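Local coordinates for protein branched-chain-amino-acid aminotransferase (Pseudomonas aeruginosa, PDB 6NST) that probably catalyses the pyridoxal-phosphate-dependent transfer of amino groups between leucine, isoleucine or valine and 2-oxoglutarate in branched-chain amino-acid biosynthesis, at residues I10-E15 and H119-A124; M71-S76 and P100-G105; D205-T210 and K235-R240. The protein carries 1 engineered substitution. All coordinates share one frame; numbering follows the deposited sequence.

The three contacts show how one chain joins distant residues by pairing strands and by packing a loop on a strand. Contacts 1 and 2 sit about 10 Å apart, centre to centre, and share one antiparallel sheet in which strands 96-104 and 118-126 are neighbours; backbone bonds between Phe103 and His119 and between Met101 and Ile121 join them. Along the chain, contact 2 is nested within the loop that contact 1 closes, and both touch a second subunit. Contact 3 follows later, in the mixed sheet on the opposite side of the chain's centre, about 40 Å from contact 1 and 37 Å from contact 2 between centres, so it belongs to a different sheet, far from the other two.

Contact 1. Residues I10-E15 and H119-A124; sequences IWYDGE and HVIIAA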
ATOM      1  N   ILE A  10     -23.037  26.769  29.907  1.00 25.74           N
ATOM      2  CA  ILE A  10     -22.123  26.440  28.823  1.00 27.42           C
ATOM      3  C   ILE A  10     -21.813  27.723  28.069  1.00 27.53           C
ATOM      4  O   ILE A  10     -22.729  28.477  27.719  1.00 32.31           O
ATOM      5  CB  ILE A  10     -22.712  25.382  27.869  1.00 33.68           C
ATOM      6  CG1 ILE A  10     -22.923  24.057  28.600  1.00 26.77           C
ATOM      7  CG2 ILE A  10     -21.809  25.188  26.659  1.00 21.93           C
ATOM      8  CD1 ILE A  10     -23.654  23.019  27.777  1.00 20.16           C
ATOM      9  N   TRP A  11     -20.530  27.979  27.836  1.00 24.61           N
ATOM     10  CA  TRP A  11     -20.127  29.098  26.996  1.00 20.35           C
ATOM     11  C   TRP A  11     -20.527  28.803  25.556  1.00 18.00           C
ATOM     12  O   TRP A  11     -20.122  27.783  24.991  1.00 18.91           O
ATOM     13  CB  TRP A  11     -18.624  29.328  27.110  1.00 20.68           C
ATOM     14  CG  TRP A  11     -18.135  30.593  26.478  1.00 21.13           C
ATOM     15  CD1 TRP A  11     -17.985  31.807  27.084  1.00 23.84           C
ATOM     16  CD2 TRP A  11     -17.710  30.767  25.122  1.00 28.44           C
ATOM     17  NE1 TRP A  11     -17.497  32.728  26.188  1.00 28.30           N
ATOM     18  CE2 TRP A  11     -17.323  32.115  24.974  1.00 17.31           C
ATOM     19  CE3 TRP A  11     -17.623  29.917  24.015  1.00 24.87           C
ATOM     20  CZ2 TRP A  11     -16.848  32.627  23.768  1.00 23.99           C
ATOM     21  CZ3 TRP A  11     -17.159  30.431  22.818  1.00 17.95           C
ATOM     22  CH2 TRP A  11     -16.779  31.771  22.703  1.00 24.59           C
ATOM     23  N   TYR A  12     -21.330  29.685  24.970  1.00 24.08           N
ATOM     24  CA  TYR A  12     -21.925  29.445  23.655  1.00 22.25           C
ATOM     25  C   TYR A  12     -21.857  30.750  22.868  1.00 30.84           C
ATOM     26  O   TYR A  12     -22.684  31.646  23.067  1.00 43.52           O
ATOM     27  CB  TYR A  12     -23.359  28.948  23.798  1.00 28.13           C
ATOM     28  CG  TYR A  12     -23.959  28.303  22.564  1.00 22.79           C
ATOM     29  CD1 TYR A  12     -23.390  28.469  21.309  1.00 21.19           C
ATOM     30  CD2 TYR A  12     -25.109  27.532  22.663  1.00 26.54           C
ATOM     31  CE1 TYR A  12     -23.948  27.878  20.190  1.00 30.21           C
ATOM     32  CE2 TYR A  12     -25.672  26.940  21.553  1.00 26.30           C
ATOM     33  CZ  TYR A  12     -25.089  27.114  20.318  1.00 28.33           C
ATOM     34  OH  TYR A  12     -25.654  26.521  19.213  1.00 31.83           O
ATOM     35  N   ASP A  13     -20.863  30.850  21.984  1.00 26.83           N
ATOM     36  CA  ASP A  13     -20.732  31.957  21.036  1.00 25.61           C
ATOM     37  C   ASP A  13     -20.676  33.312  21.748  1.00 32.87           C
ATOM     38  O   ASP A  13     -21.456  34.226  21.471  1.00 34.89           O
ATOM     39  CB  ASP A  13     -21.863  31.925  20.001  1.00 29.96           C
ATOM     40  CG  ASP A  13     -21.755  30.748  19.051  1.00 30.35           C
ATOM     41  OD1 ASP A  13     -20.761  29.997  19.140  1.00 31.81           O
ATOM     42  OD2 ASP A  13     -22.662  30.573  18.213  1.00 26.89           O
ATOM     43  N   GLY A  14     -19.718  33.435  22.664  1.00 26.77           N
ATOM     44  CA  GLY A  14     -19.450  34.691  23.331  1.00 26.94           C
ATOM     45  C   GLY A  14     -20.197  34.913  24.628  1.00 36.99           C
ATOM     46  O   GLY A  14     -19.856  35.844  25.369  1.00 42.47           O
ATOM     47  N   GLU A  15     -21.202  34.097  24.931  1.00 35.83           N
ATOM     48  CA  GLU A  15     -22.026  34.278  26.114  1.00 26.67           C
ATOM     49  C   GLU A  15     -22.205  32.946  26.825  1.00 30.49           C
ATOM     50  O   GLU A  15     -22.111  31.875  26.221  1.00 26.54           O
ATOM     51  CB  GLU A  15     -23.405  34.863  25.761  1.00 34.83           C
ATOM     52  CG  GLU A  15     -23.374  36.270  25.179  1.00 46.56           C
ATOM     53  CD  GLU A  15     -24.756  36.767  24.793  1.00 63.03           C
ATOM     54  OE1 GLU A  15     -25.717  35.972  24.859  1.00 66.43           O
ATOM     55  OE2 GLU A  15     -24.882  37.955  24.423  1.00 66.95           O
ATOM     56  N   HIS A 119     -19.667  28.236  14.826  1.00 35.61           N
ATOM     57  CA  HIS A 119     -20.083  28.365  16.215  1.00 32.11           C
ATOM     58  C   HIS A 119     -19.067  27.682  17.119  1.00 27.37           C
ATOM     59  O   HIS A 119     -18.381  26.742  16.707  1.00 20.18           O
ATOM     60  CB  HIS A 119     -21.469  27.754  16.437  1.00 28.13           C
ATOM     61  CG  HIS A 119     -22.543  28.374  15.598  1.00 40.23           C
ATOM     62  ND1 HIS A 119     -23.532  29.174  16.129  1.00 41.92           N
ATOM     63  CD2 HIS A 119     -22.782  28.314  14.267  1.00 42.53           C
ATOM     64  CE1 HIS A 119     -24.335  29.578  15.161  1.00 46.13           C
ATOM     65  NE2 HIS A 119     -23.902  29.071  14.021  1.00 46.85           N
ATOM     66  N   VAL A 120     -18.974  28.158  18.360  1.00 22.82           N
ATOM     67  CA  VAL A 120     -18.027  27.628  19.335  1.00 21.81           C
ATOM     68  C   VAL A 120     -18.763  27.398  20.648  1.00 26.98           C
ATOM     69  O   VAL A 120     -19.492  28.278  21.116  1.00 24.38           O
ATOM     70  CB  VAL A 120     -16.833  28.579  19.551  1.00 26.08           C
ATOM     71  CG1 VAL A 120     -15.874  28.005  20.579  1.00 14.26           C
ATOM     72  CG2 VAL A 120     -16.117  28.850  18.237  1.00 21.69           C
ATOM     73  N   ILE A 121     -18.571  26.221  21.246  1.00 24.45           N
ATOM     74  CA  ILE A 121     -19.131  25.911  22.557  1.00 30.22           C
ATOM     75  C   ILE A 121     -18.038  25.335  23.441  1.00 29.15           C
ATOM     76  O   ILE A 121     -17.143  24.623  22.976  1.00 33.98           O
ATOM     77  CB  ILE A 121     -20.327  24.933  22.478  1.00 31.55           C
ATOM     78  CG1 ILE A 121     -19.937  23.654  21.722  1.00 19.81           C
ATOM     79  CG2 ILE A 121     -21.520  25.608  21.845  1.00 31.59           C
ATOM     80  CD1 ILE A 121     -19.671  22.462  22.632  1.00 15.84           C
ATOM     81  N   ILE A 122     -18.104  25.668  24.730  1.00 23.90           N
ATOM     82  CA  ILE A 122     -17.147  25.146  25.699  1.00 23.83           C
ATOM     83  C   ILE A 122     -17.911  24.660  26.922  1.00 32.47           C
ATOM     84  O   ILE A 122     -18.348  25.463  27.756  1.00 27.06           O
ATOM     85  CB  ILE A 122     -16.090  26.193  26.096  1.00 21.75           C
ATOM     86  CG1 ILE A 122     -15.388  26.734  24.847  1.00 18.01           C
ATOM     87  CG2 ILE A 122     -15.071  25.580  27.049  1.00 20.10           C
ATOM     88  CD1 ILE A 122     -14.378  27.811  25.127  1.00 18.17           C
ATOM     89  N   ALA A 123     -18.060  23.344  27.045  1.00 21.24           N
ATOM     90  CA  ALA A 123     -18.778  22.723  28.147  1.00 19.73           C
ATOM     91  C   ALA A 123     -17.794  22.052  29.095  1.00 25.71           C
ATOM     92  O   ALA A 123     -16.798  21.466  28.658  1.00 29.89           O
ATOM     93  CB  ALA A 123     -19.789  21.695  27.631  1.00 24.53           C
ATOM     94  N   ALA A 124     -18.082  22.138  30.394  1.00 20.18           N
ATOM     95  CA  ALA A 124     -17.230  21.556  31.421  1.00 29.82           C
ATOM     96  C   ALA A 124     -18.096  20.834  32.439  1.00 33.73           C
ATOM     97  O   ALA A 124     -19.094  21.385  32.911  1.00 40.74           O
ATOM     98  CB  ALA A 124     -16.378  22.631  32.110  1.00 24.51           C
TER
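Over one face of the Tyr12 ring sits CG2 of Ile121, a CH-pi contact 3.7 Å from the ring centroid, with the methyl shifted toward the rim. The indole of Trp11, on the other side of the sheet, is met at its edge instead: CG1 of Val120 lies near the ring plane, 3.5 Å from Trp11 CZ3, while CG1 of Ile122 approaches obliquely. One face of the indole carries the turn that follows, with the backbone N of Gly14 above its rim, and Tyr75 adds an edge-to-face ring contact. With CG anti to the backbone N (chi1 -170°), Trp11 reaches both aliphatic neighbours.

The third flat group, the carboxylate of Asp13, divides its oxygens between two donors. OD1 of Asp13 takes the backbone N-H of Val120 at 2.7 Å, almost straight at 172° and nearly along the C-O direction. OD2 of Asp13 accepts from His119 ND1, also at 2.7 Å, through its syn lone pair; this bond is more bent, and the oxygen lies 30° out of the imidazole plane. Held by both oxygens, the carboxylate has little freedom to rotate, and its charge would probably favour a protonated imidazole. Asp13 N in turn donates to Val120 O at 3.0 Å. The hydroxyl of Tyr12 is held elsewhere, by the carbonyl of Thr23.

Farther along, Ile122 N bonds to Trp11 O at 2.9 Å, and the return bond from Trp11 N is weak. Helix 77-89 packs on the Trp11 and Ile122 side, and a second subunit on Ile121. Strand 9-12 thus pairs with 118-126 on one side, and a type I' turn from Tyr12 to Glu15 reverses the chain into strand 15-18 on its other side, a two-residue beta hairpin within the same antiparallel sheet.

Contact 2. Residues M71-S76 and P100-G105; sequences MQIPYS and PMVFYG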
ATOM      1  N   MET A  71     -11.329  26.212   8.812  1.00 23.14           N
ATOM      2  CA  MET A  71     -12.409  26.761   9.622  1.00 18.39           C
ATOM      3  C   MET A  71     -11.894  28.000  10.341  1.00 19.31           C
ATOM      4  O   MET A  71     -10.889  27.935  11.057  1.00 25.94           O
ATOM      5  CB  MET A  71     -12.922  25.738  10.635  1.00 20.68           C
ATOM      6  CG  MET A  71     -13.491  24.468  10.030  1.00 23.81           C
ATOM      7  SD  MET A  71     -14.162  23.385  11.308  1.00 23.76           S
ATOM      8  CE  MET A  71     -15.520  24.385  11.915  1.00 22.91           C
ATOM      9  N   GLN A  72     -12.583  29.122  10.154  1.00 24.54           N
ATOM     10  CA  GLN A  72     -12.202  30.386  10.777  1.00 28.29           C
ATOM     11  C   GLN A  72     -12.963  30.531  12.092  1.00 17.90           C
ATOM     12  O   GLN A  72     -14.178  30.754  12.095  1.00 21.30           O
ATOM     13  CB  GLN A  72     -12.488  31.553   9.834  1.00 25.44           C
ATOM     14  CG  GLN A  72     -12.066  32.916  10.368  1.00 51.72           C
ATOM     15  CD  GLN A  72     -10.562  33.050  10.515  1.00 61.76           C
ATOM     16  OE1 GLN A  72     -10.014  32.855  11.601  1.00 66.88           O
ATOM     17  NE2 GLN A  72      -9.888  33.389   9.423  1.00 60.88           N
ATOM     18  N   ILE A  73     -12.252  30.395  13.207  1.00 15.86           N
ATOM     19  CA  ILE A  73     -12.846  30.574  14.530  1.00 19.11           C
ATOM     20  C   ILE A  73     -13.185  32.049  14.718  1.00 22.26           C
ATOM     21  O   ILE A  73     -12.300  32.906  14.587  1.00 23.74           O
ATOM     22  CB  ILE A  73     -11.904  30.078  15.639  1.00 25.32           C
ATOM     23  CG1 ILE A  73     -11.542  28.609  15.415  1.00 19.18           C
ATOM     24  CG2 ILE A  73     -12.545  30.276  17.007  1.00 13.16           C
ATOM     25  CD1 ILE A  73     -10.579  28.055  16.448  1.00 23.11           C
ATOM     26  N   PRO A  74     -14.438  32.393  15.033  1.00 25.24           N
ATOM     27  CA  PRO A  74     -14.813  33.811  15.138  1.00 33.25           C
ATOM     28  C   PRO A  74     -14.316  34.464  16.418  1.00 24.99           C
ATOM     29  O   PRO A  74     -14.706  35.590  16.740  1.00 30.99           O
ATOM     30  CB  PRO A  74     -16.349  33.775  15.098  1.00 27.90           C
ATOM     31  CG  PRO A  74     -16.717  32.363  14.706  1.00 31.66           C
ATOM     32  CD  PRO A  74     -15.599  31.509  15.200  1.00 29.28           C
ATOM     33  N   TYR A  75     -13.462  33.763  17.155  1.00 25.99           N
ATOM     34  CA  TYR A  75     -12.921  34.256  18.409  1.00 20.00           C
ATOM     35  C   TYR A  75     -11.420  34.017  18.430  1.00 21.26           C
ATOM     36  O   TYR A  75     -10.894  33.156  17.722  1.00 29.73           O
ATOM     37  CB  TYR A  75     -13.597  33.579  19.612  1.00 22.49           C
ATOM     38  CG  TYR A  75     -15.099  33.707  19.562  1.00 30.46           C
ATOM     39  CD1 TYR A  75     -15.729  34.866  19.998  1.00 24.96           C
ATOM     40  CD2 TYR A  75     -15.887  32.683  19.046  1.00 24.93           C
ATOM     41  CE1 TYR A  75     -17.100  34.999  19.936  1.00 24.63           C
ATOM     42  CE2 TYR A  75     -17.260  32.806  18.981  1.00 25.29           C
ATOM     43  CZ  TYR A  75     -17.859  33.967  19.428  1.00 30.67           C
ATOM     44  OH  TYR A  75     -19.224  34.101  19.362  1.00 32.29           O
ATOM     45  N   SER A  76     -10.735  34.801  19.248  1.00 23.31           N
ATOM     46  CA  SER A  76      -9.289  34.720  19.341  1.00 24.75           C
ATOM     47  C   SER A  76      -8.877  33.727  20.421  1.00 21.05           C
ATOM     48  O   SER A  76      -9.695  33.238  21.202  1.00 28.84           O
ATOM     49  CB  SER A  76      -8.703  36.094  19.634  1.00 24.86           C
ATOM     50  OG  SER A  76      -9.184  36.586  20.872  1.00 36.11           O
ATOM     51  N   PRO A 100     -13.982  22.034  24.558  1.00 19.36           N
ATOM     52  CA  PRO A 100     -14.108  23.100  23.559  1.00 14.57           C
ATOM     53  C   PRO A 100     -14.369  22.474  22.197  1.00 20.57           C
ATOM     54  O   PRO A 100     -13.711  21.505  21.814  1.00 16.59           O
ATOM     55  CB  PRO A 100     -12.747  23.810  23.607  1.00 16.29           C
ATOM     56  CG  PRO A 100     -12.036  23.254  24.819  1.00 14.36           C
ATOM     57  CD  PRO A 100     -12.593  21.880  25.021  1.00 18.06           C
ATOM     58  N   MET A 101     -15.343  23.019  21.475  1.00 22.39           N
ATOM     59  CA  MET A 101     -15.751  22.416  20.214  1.00 24.47           C
ATOM     60  C   MET A 101     -16.165  23.504  19.236  1.00 26.71           C
ATOM     61  O   MET A 101     -16.971  24.376  19.572  1.00 22.24           O
ATOM     62  CB  MET A 101     -16.890  21.412  20.430  1.00 14.02           C
ATOM     63  CG  MET A 101     -17.076  20.425  19.291  1.00 31.59           C
ATOM     64  SD  MET A 101     -18.262  20.986  18.058  1.00 36.89           S
ATOM     65  CE  MET A 101     -19.804  20.671  18.916  1.00 43.96           C
ATOM     66  N   VAL A 102     -15.598  23.442  18.033  1.00 29.09           N
ATOM     67  CA  VAL A 102     -15.862  24.388  16.955  1.00 12.95           C
ATOM     68  C   VAL A 102     -16.622  23.648  15.864  1.00 25.42           C
ATOM     69  O   VAL A 102     -16.198  22.568  15.437  1.00 12.73           O
ATOM     70  CB  VAL A 102     -14.552  24.984  16.413  1.00 13.22           C
ATOM     71  CG1 VAL A 102     -14.817  25.893  15.231  1.00 20.94           C
ATOM     72  CG2 VAL A 102     -13.801  25.723  17.514  1.00 12.54           C
ATOM     73  N   PHE A 103     -17.743  24.217  15.418  1.00 18.07           N
ATOM     74  CA  PHE A 103     -18.584  23.515  14.458  1.00 21.05           C
ATOM     75  C   PHE A 103     -19.301  24.503  13.547  1.00 27.25           C
ATOM     76  O   PHE A 103     -19.564  25.647  13.927  1.00 21.15           O
ATOM     77  CB  PHE A 103     -19.607  22.603  15.158  1.00 14.08           C
ATOM     78  CG  PHE A 103     -20.642  23.337  15.972  1.00 19.66           C
ATOM     79  CD1 PHE A 103     -21.890  23.622  15.440  1.00 24.14           C
ATOM     80  CD2 PHE A 103     -20.378  23.712  17.281  1.00 20.47           C
ATOM     81  CE1 PHE A 103     -22.848  24.282  16.189  1.00 25.01           C
ATOM     82  CE2 PHE A 103     -21.333  24.372  18.036  1.00 30.56           C
ATOM     83  CZ  PHE A 103     -22.570  24.656  17.489  1.00 29.45           C
ATOM     84  N   TYR A 104     -19.609  24.041  12.335  1.00 21.99           N
ATOM     85  CA  TYR A 104     -20.395  24.825  11.394  1.00 23.17           C
ATOM     86  C   TYR A 104     -21.865  24.811  11.792  1.00 32.48           C
ATOM     87  O   TYR A 104     -22.383  23.810  12.285  1.00 33.56           O
ATOM     88  CB  TYR A 104     -20.240  24.274   9.975  1.00 28.74           C
ATOM     89  CG  TYR A 104     -18.957  24.674   9.282  1.00 26.20           C
ATOM     90  CD1 TYR A 104     -18.441  25.957   9.415  1.00 29.76           C
ATOM     91  CD2 TYR A 104     -18.259  23.765   8.496  1.00 15.85           C
ATOM     92  CE1 TYR A 104     -17.266  26.325   8.780  1.00 30.61           C
ATOM     93  CE2 TYR A 104     -17.086  24.124   7.858  1.00 12.98           C
ATOM     94  CZ  TYR A 104     -16.593  25.402   8.004  1.00 18.97           C
ATOM     95  OH  TYR A 104     -15.425  25.762   7.372  1.00 22.47           O
ATOM     96  N   GLY A 105     -22.542  25.933  11.561  1.00 31.22           N
ATOM     97  CA  GLY A 105     -23.917  26.096  11.983  1.00 29.36           C
ATOM     98  C   GLY A 105     -24.907  25.496  11.005  1.00 33.06           C
ATOM     99  O   GLY A 105     -24.557  24.714  10.118  1.00 28.84           O
TER
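Met71 reaches from the loop between two helices across to strand 96-104, and its chain can be followed atom by atom. Met71 CB heads toward the strand and lies 4.1 Å from Tyr104 OH; Met71 CG comes closer, 3.5 Å from Tyr104 OH. The sulfur of Met71 then stands above the ring face at some distance, 4.8 Å from the Tyr104 centroid, in a Met-aromatic contact. A bend at the last torsion (chi3 65°) turns Met71 CE back over the ring in a CH-pi contact, the methyl sitting above the centre, 4.0 Å from the Tyr104 centroid and only 8° off the ring normal.

The same methyl has a second neighbour: CG1 of Val102 lies 3.7 Å from Met71 CE, so that CE is held between an aromatic face and an aliphatic branch. Val102 uses its other branch for Ile73, whose CD1 meets CG2 of Val102 at 4.1 Å, the two side chains crossing at about a right angle. Ile73 also packs on Phe63 and Ala66 of helix 55-68, and Leu62 of that helix touches Val102; the side chains of Met71 and Ile73 therefore fill the layer between helix 55-68 and the sheet. On the strand, Tyr104 N is bonded to Thr30 OG1, and Met169 of a second subunit packs on the Tyr104 side chain.

All five touching residues are buried, and the two segments exchange no hydrogen bonds. The contact therefore rests largely on dispersion and shape, with the polarisable sulfur of Met71 and its methyl C-H groups set against the pi face of Tyr104, which probably adds a modest electrostatic attraction.

Contact 3. Residues D205-T210 and K235-R240; sequences DGVIYT and KLVEKR
The carbonyl oxygen of Ile208 takes the shortest polar bond of the pair, from Val237 N at 2.7 Å. The CA of Leu236 adds a weaker CH contact to the same Ile208 oxygen at 3.3 Å. The next backbone bond runs from Ile208 N to Lys235 O at 2.8 Å, nearly straight at 168°. Thr210 N to Val237 O and Lys239 N to Thr210 O carry the pairing onward, the latter long at 3.3 Å.

The side chains meet on the two faces of the sheet. On one, the ring of Tyr209 runs alongside Val237, CD2 standing 3.6 Å from Val237 CB, and the aliphatic CE of Lys239 approaches the same CD2 obliquely; the lysine reaches it with CG wedged between its backbone N and carbonyl carbon (chi1 69°). On the other face, CG2 of Ile208 meets CD1 of Leu236 at 3.7 Å, beneath helix 220-231.

The two parallel strands and that helix form a beta-alpha-beta unit. Chemically, backbone bonds fix the register and apolar contacts line both faces, while Glu238 and Lys239 turn their charged ends to Arg222 and Glu245, beyond the two strands.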
ATOM      1  N   ASP A 205      14.301  -2.711  28.607  1.00 34.19           N
ATOM      2  CA  ASP A 205      15.633  -2.566  29.197  1.00 35.89           C
ATOM      3  C   ASP A 205      15.898  -1.126  29.633  1.00 34.20           C
ATOM      4  O   ASP A 205      16.978  -0.574  29.407  1.00 27.66           O
ATOM      5  CB  ASP A 205      16.718  -3.059  28.237  1.00 21.55           C
ATOM      6  CG  ASP A 205      16.526  -4.511  27.845  1.00 31.20           C
ATOM      7  OD1 ASP A 205      16.060  -5.298  28.695  1.00 32.81           O
ATOM      8  OD2 ASP A 205      16.830  -4.864  26.685  1.00 38.73           O
ATOM      9  N   GLY A 206      14.901  -0.510  30.267  1.00 31.12           N
ATOM     10  CA  GLY A 206      15.043   0.822  30.816  1.00 22.47           C
ATOM     11  C   GLY A 206      14.975   1.951  29.815  1.00 22.45           C
ATOM     12  O   GLY A 206      15.194   3.108  30.198  1.00 20.47           O
ATOM     13  N   VAL A 207      14.681   1.665  28.550  1.00 23.00           N
ATOM     14  CA  VAL A 207      14.582   2.680  27.509  1.00 28.03           C
ATOM     15  C   VAL A 207      13.125   2.789  27.081  1.00 21.12           C
ATOM     16  O   VAL A 207      12.437   1.774  26.923  1.00 14.93           O
ATOM     17  CB  VAL A 207      15.493   2.349  26.309  1.00 33.05           C
ATOM     18  CG1 VAL A 207      15.405   3.440  25.252  1.00 17.49           C
ATOM     19  CG2 VAL A 207      16.929   2.165  26.774  1.00 32.18           C
ATOM     20  N   ILE A 208      12.656   4.018  26.905  1.00 13.68           N
ATOM     21  CA  ILE A 208      11.281   4.271  26.494  1.00 13.97           C
ATOM     22  C   ILE A 208      11.224   4.324  24.974  1.00 18.88           C
ATOM     23  O   ILE A 208      12.023   5.017  24.335  1.00 31.81           O
ATOM     24  CB  ILE A 208      10.754   5.576  27.110  1.00 14.59           C
ATOM     25  CG1 ILE A 208      10.907   5.546  28.631  1.00 14.09           C
ATOM     26  CG2 ILE A 208       9.300   5.796  26.722  1.00 16.34           C
ATOM     27  CD1 ILE A 208      10.599   6.865  29.300  1.00 18.27           C
ATOM     28  N   TYR A 209      10.285   3.584  24.394  1.00 15.92           N
ATOM     29  CA  TYR A 209      10.017   3.632  22.965  1.00 17.63           C
ATOM     30  C   TYR A 209       8.573   4.057  22.746  1.00 13.77           C
ATOM     31  O   TYR A 209       7.685   3.700  23.525  1.00 19.23           O
ATOM     32  CB  TYR A 209      10.275   2.276  22.297  1.00 16.85           C
ATOM     33  CG  TYR A 209      11.698   1.786  22.436  1.00 18.10           C
ATOM     34  CD1 TYR A 209      12.083   1.013  23.524  1.00 14.33           C
ATOM     35  CD2 TYR A 209      12.658   2.098  21.481  1.00 26.46           C
ATOM     36  CE1 TYR A 209      13.383   0.564  23.659  1.00 20.28           C
ATOM     37  CE2 TYR A 209      13.962   1.651  21.605  1.00 20.48           C
ATOM     38  CZ  TYR A 209      14.318   0.885  22.697  1.00 24.69           C
ATOM     39  OH  TYR A 209      15.612   0.436  22.830  1.00 32.42           O
ATOM     40  N   THR A 210       8.345   4.831  21.690  1.00 11.74           N
ATOM     41  CA  THR A 210       7.009   5.282  21.341  1.00 11.62           C
ATOM     42  C   THR A 210       6.978   5.532  19.843  1.00 23.28           C
ATOM     43  O   THR A 210       8.006   5.891  19.257  1.00 22.53           O
ATOM     44  CB  THR A 210       6.618   6.554  22.115  1.00 14.85           C
ATOM     45  OG1 THR A 210       5.256   6.896  21.833  1.00 19.19           O
ATOM     46  CG2 THR A 210       7.520   7.727  21.739  1.00 20.95           C
ATOM     47  N   LYS A 235      16.048   7.611  28.819  1.00 28.36           N
ATOM     48  CA  LYS A 235      16.298   7.632  27.386  1.00 30.67           C
ATOM     49  C   LYS A 235      15.014   7.280  26.647  1.00 32.93           C
ATOM     50  O   LYS A 235      14.344   6.296  26.982  1.00 32.34           O
ATOM     51  CB  LYS A 235      17.413   6.655  27.019  1.00 39.14           C
ATOM     52  CG  LYS A 235      17.735   6.624  25.533  1.00 46.09           C
ATOM     53  CD  LYS A 235      18.808   5.598  25.213  1.00 45.66           C
ATOM     54  CE  LYS A 235      19.102   5.561  23.722  1.00 46.11           C
ATOM     55  NZ  LYS A 235      20.128   4.539  23.382  1.00 54.96           N
ATOM     56  N   LEU A 236      14.665   8.085  25.647  1.00 37.37           N
ATOM     57  CA  LEU A 236      13.427   7.907  24.902  1.00 26.05           C
ATOM     58  C   LEU A 236      13.738   7.884  23.413  1.00 28.65           C
ATOM     59  O   LEU A 236      14.466   8.747  22.914  1.00 36.87           O
ATOM     60  CB  LEU A 236      12.424   9.018  25.231  1.00 25.08           C
ATOM     61  CG  LEU A 236      10.959   8.746  24.885  1.00 32.26           C
ATOM     62  CD1 LEU A 236      10.048   9.331  25.953  1.00 21.03           C
ATOM     63  CD2 LEU A 236      10.609   9.307  23.514  1.00 31.95           C
ATOM     64  N   VAL A 237      13.183   6.899  22.710  1.00 25.95           N
ATOM     65  CA  VAL A 237      13.434   6.691  21.290  1.00 23.13           C
ATOM     66  C   VAL A 237      12.102   6.696  20.553  1.00 22.27           C
ATOM     67  O   VAL A 237      11.169   5.981  20.939  1.00 20.50           O
ATOM     68  CB  VAL A 237      14.188   5.372  21.036  1.00 22.93           C
ATOM     69  CG1 VAL A 237      14.423   5.167  19.546  1.00 16.41           C
ATOM     70  CG2 VAL A 237      15.502   5.353  21.802  1.00 15.73           C
ATOM     71  N   GLU A 238      12.015   7.503  19.500  1.00 20.34           N
ATOM     72  CA  GLU A 238      10.871   7.506  18.597  1.00 16.74           C
ATOM     73  C   GLU A 238      11.236   6.704  17.354  1.00 27.25           C
ATOM     74  O   GLU A 238      12.209   7.031  16.666  1.00 30.23           O
ATOM     75  CB  GLU A 238      10.475   8.932  18.214  1.00 19.06           C
ATOM     76  CG  GLU A 238       9.946   9.763  19.368  1.00 21.72           C
ATOM     77  CD  GLU A 238       9.710  11.207  18.979  1.00 27.77           C
ATOM     78  OE1 GLU A 238      10.594  11.802  18.328  1.00 41.30           O
ATOM     79  OE2 GLU A 238       8.636  11.746  19.318  1.00 35.58           O
ATOM     80  N   LYS A 239      10.463   5.659  17.072  1.00 28.18           N
ATOM     81  CA  LYS A 239      10.741   4.805  15.927  1.00 19.58           C
ATOM     82  C   LYS A 239       9.486   4.014  15.591  1.00 20.29           C
ATOM     83  O   LYS A 239       8.482   4.066  16.306  1.00 21.06           O
ATOM     84  CB  LYS A 239      11.930   3.876  16.199  1.00 17.89           C
ATOM     85  CG  LYS A 239      11.671   2.789  17.226  1.00 20.04           C
ATOM     86  CD  LYS A 239      12.915   1.927  17.410  1.00 29.10           C
ATOM     87  CE  LYS A 239      12.612   0.658  18.189  1.00 30.53           C
ATOM     88  NZ  LYS A 239      11.670  -0.218  17.447  1.00 26.94           N
ATOM     89  N   ARG A 240       9.551   3.288  14.479  1.00 19.41           N
ATOM     90  CA  ARG A 240       8.445   2.428  14.088  1.00 21.35           C
ATOM     91  C   ARG A 240       8.421   1.192  14.974  1.00 18.32           C
ATOM     92  O   ARG A 240       9.444   0.525  15.156  1.00 32.26           O
ATOM     93  CB  ARG A 240       8.565   2.033  12.618  1.00 23.49           C
ATOM     94  CG  ARG A 240       8.759   3.210  11.682  1.00 32.98           C
ATOM     95  CD  ARG A 240       9.007   2.742  10.262  1.00 41.14           C
ATOM     96  NE  ARG A 240       7.785   2.734   9.465  1.00 42.95           N
ATOM     97  CZ  ARG A 240       7.713   2.271   8.222  1.00 37.93           C
ATOM     98  NH1 ARG A 240       8.792   1.771   7.637  1.00 31.91           N
ATOM     99  NH2 ARG A 240       6.561   2.305   7.566  1.00 27.63           N
TER